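Local coordinates for protein transcriptional regulator, TetR family (Agrobacterium tumefaciens, PDB 3C2B) that probably binds regulatory DNA through an N-terminal helix-turn-helix domain and controls transcription as a homodimer of the TetR family, at residues L110-R114 and H177-L181. Sequence-based numbering, arbitrary orientation.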
loop_
_atom_site.group_PDB
_atom_site.type_symbol
_atom_site.label_atom_id
_atom_site.label_comp_id
_atom_site.label_asym_id
_atom_site.label_seq_id
_atom_site.Cartn_x
_atom_site.Cartn_y
_atom_site.Cartn_z
ATOM N N LEU A 110 7.506 -7.350 5.938
ATOM C CA LEU A 110 6.795 -7.671 4.681
ATOM C C LEU A 110 6.106 -9.019 4.748
ATOM O O LEU A 110 4.961 -9.149 4.334
ATOM C CB LEU A 110 7.724 -7.633 3.470
ATOM C CG LEU A 110 8.175 -6.236 3.049
ATOM C CD1 LEU A 110 9.411 -6.379 2.135
ATOM C CD2 LEU A 110 7.063 -5.409 2.381
ATOM N N ALA A 111 6.814 -10.019 5.277
ATOM C CA ALA A 111 6.324 -11.394 5.335
ATOM C C ALA A 111 5.133 -11.495 6.303
ATOM O O ALA A 111 4.138 -12.152 5.985
ATOM C CB ALA A 111 7.425 -12.305 5.771
ATOM N N LEU A 112 5.178 -10.795 7.437
ATOM C CA LEU A 112 4.025 -10.840 8.340
ATOM C C LEU A 112 2.785 -10.138 7.755
ATOM O O LEU A 112 1.657 -10.650 7.838
ATOM C CB LEU A 112 4.392 -10.285 9.719
ATOM C CG LEU A 112 5.367 -11.257 10.387
ATOM C CD1 LEU A 112 6.122 -10.529 11.506
ATOM C CD2 LEU A 112 4.684 -12.576 10.887
ATOM N N ASN A 113 3.019 -8.977 7.150
ATOM C CA ASN A 113 1.972 -8.281 6.402
ATOM C C ASN A 113 1.382 -9.110 5.280
ATOM O O ASN A 113 0.154 -9.209 5.191
ATOM C CB ASN A 113 2.451 -6.903 5.913
ATOM C CG ASN A 113 2.340 -5.859 7.011
ATOM O OD1 ASN A 113 1.251 -5.395 7.298
ATOM N ND2 ASN A 113 3.455 -5.540 7.666
ATOM N N ARG A 114 2.226 -9.741 4.462
ATOM C CA ARG A 114 1.750 -10.701 3.467
ATOM C C ARG A 114 0.893 -11.777 4.107
ATOM O O ARG A 114 -0.162 -12.120 3.592
ATOM C CB ARG A 114 2.913 -11.394 2.763
ATOM C CG ARG A 114 3.693 -10.480 1.847
ATOM C CD ARG A 114 4.908 -11.182 1.246
ATOM N NE ARG A 114 5.649 -10.228 0.416
ATOM C CZ ARG A 114 6.958 -10.031 0.536
ATOM N NH1 ARG A 114 7.677 -10.767 1.398
ATOM N NH2 ARG A 114 7.548 -9.130 -0.210
ATOM N N HIS A 177 4.676 0.485 -0.398
ATOM C CA HIS A 177 4.483 -0.644 0.524
ATOM C C HIS A 177 3.735 -1.789 -0.177
ATOM O O HIS A 177 4.219 -2.926 -0.175
ATOM C CB HIS A 177 3.777 -0.189 1.819
ATOM C CG HIS A 177 3.798 -1.207 2.906
ATOM N ND1 HIS A 177 2.958 -1.149 3.994
ATOM C CD2 HIS A 177 4.605 -2.284 3.110
ATOM C CE1 HIS A 177 3.250 -2.146 4.828
ATOM N NE2 HIS A 177 4.230 -2.859 4.302
ATOM N N VAL A 178 2.595 -1.478 -0.799
ATOM C CA VAL A 178 1.897 -2.401 -1.724
ATOM C C VAL A 178 2.848 -3.031 -2.799
ATOM O O VAL A 178 2.939 -4.257 -2.893
ATOM C CB VAL A 178 0.557 -1.794 -2.322
ATOM C CG1 VAL A 178 -0.119 -2.766 -3.264
ATOM C CG2 VAL A 178 -0.425 -1.455 -1.225
ATOM N N ARG A 179 3.611 -2.229 -3.548
ATOM C CA ARG A 179 4.564 -2.831 -4.496
ATOM C C ARG A 179 5.532 -3.858 -3.886
ATOM O O ARG A 179 5.790 -4.901 -4.491
ATOM C CB ARG A 179 5.323 -1.748 -5.280
ATOM C CG ARG A 179 4.326 -0.773 -6.001
ATOM C CD ARG A 179 4.994 0.235 -6.937
ATOM N NE ARG A 179 5.641 -0.419 -8.068
ATOM C CZ ARG A 179 5.022 -0.874 -9.169
ATOM N NH1 ARG A 179 5.750 -1.479 -10.118
ATOM N NH2 ARG A 179 3.690 -0.759 -9.322
HETATM N N MSE A 180 6.071 -3.547 -2.701
HETATM C CA MSE A 180 7.053 -4.410 -2.051
HETATM C C MSE A 180 6.398 -5.690 -1.577
HETATM O O MSE A 180 6.961 -6.779 -1.710
HETATM C CB MSE A 180 7.777 -3.682 -0.908
HETATM C CG MSE A 180 8.737 -2.566 -1.388
HETATM SE SE MSE A 180 9.897 -1.837 0.002
HETATM C CE MSE A 180 8.556 -1.177 1.192
ATOM N N LEU A 181 5.178 -5.550 -1.097
ATOM C CA LEU A 181 4.368 -6.658 -0.639
ATOM C C LEU A 181 4.073 -7.631 -1.743
ATOM O O LEU A 181 3.992 -8.827 -1.516
ATOM C CB LEU A 181 3.063 -6.133 -0.039
ATOM C CG LEU A 181 3.198 -5.492 1.352
ATOM C CD1 LEU A 181 1.851 -4.884 1.800
ATOM C CD2 LEU A 181 3.674 -6.478 2.356
#
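Arg114 reaches from helix 107-120 to the C-terminal end of helix 176-181 and grips the backbone carbonyls of Met180 and Leu181. Its CB meets nothing in the 177-181 segment; contact begins at CG, which passes Leu181 CD2 at 4.0 Å, and CD then draws up to the Leu181 carbonyl oxygen. The chain is extended from CG to NE, which carries the guanidinium to the helix end. There NE gives a nearly straight bond to Leu181 O, 2.9 Å long with an N-H...O angle of 173°, while NH2 reaches Met180 O at 2.8 Å along a more bent path. Both oxygens sit at the edge of the guanidinium, near its plane, so two neighbouring carbonyls fix its rotation. Leu110 CB, one helical turn back, rests over one face, offset toward the rim.

The rest of the contact is mostly apolar. Leu110 sends its CD2 methyl between the side chains of the other helix, 3.6 Å from Leu181 CD2 and 3.8 Å from Met180 CB. The same Leu181 methyl touches Asn113 CB at 3.8 Å, whereas Asn113 ND2 bonds to Ser109 O within its own helix. The edge of the His177 ring approaches Leu110 CD2 through its own CD2, and Leu181 CD1 lies over one ring face.

The short helical segments cross at nearly a right angle, -87°, within the all-helical C-terminal domain. Leu104 of helix 86-104 packs on His177 and Met180, and His177 also meets Val178 of the second subunit. Carbonyls in the last turn of a helix commonly lack an i+4 amide donor; here a buried arginine supplies two N-H groups to two of them, and its positive charge probably also interacts favourably with the partial negative charge at this helix end.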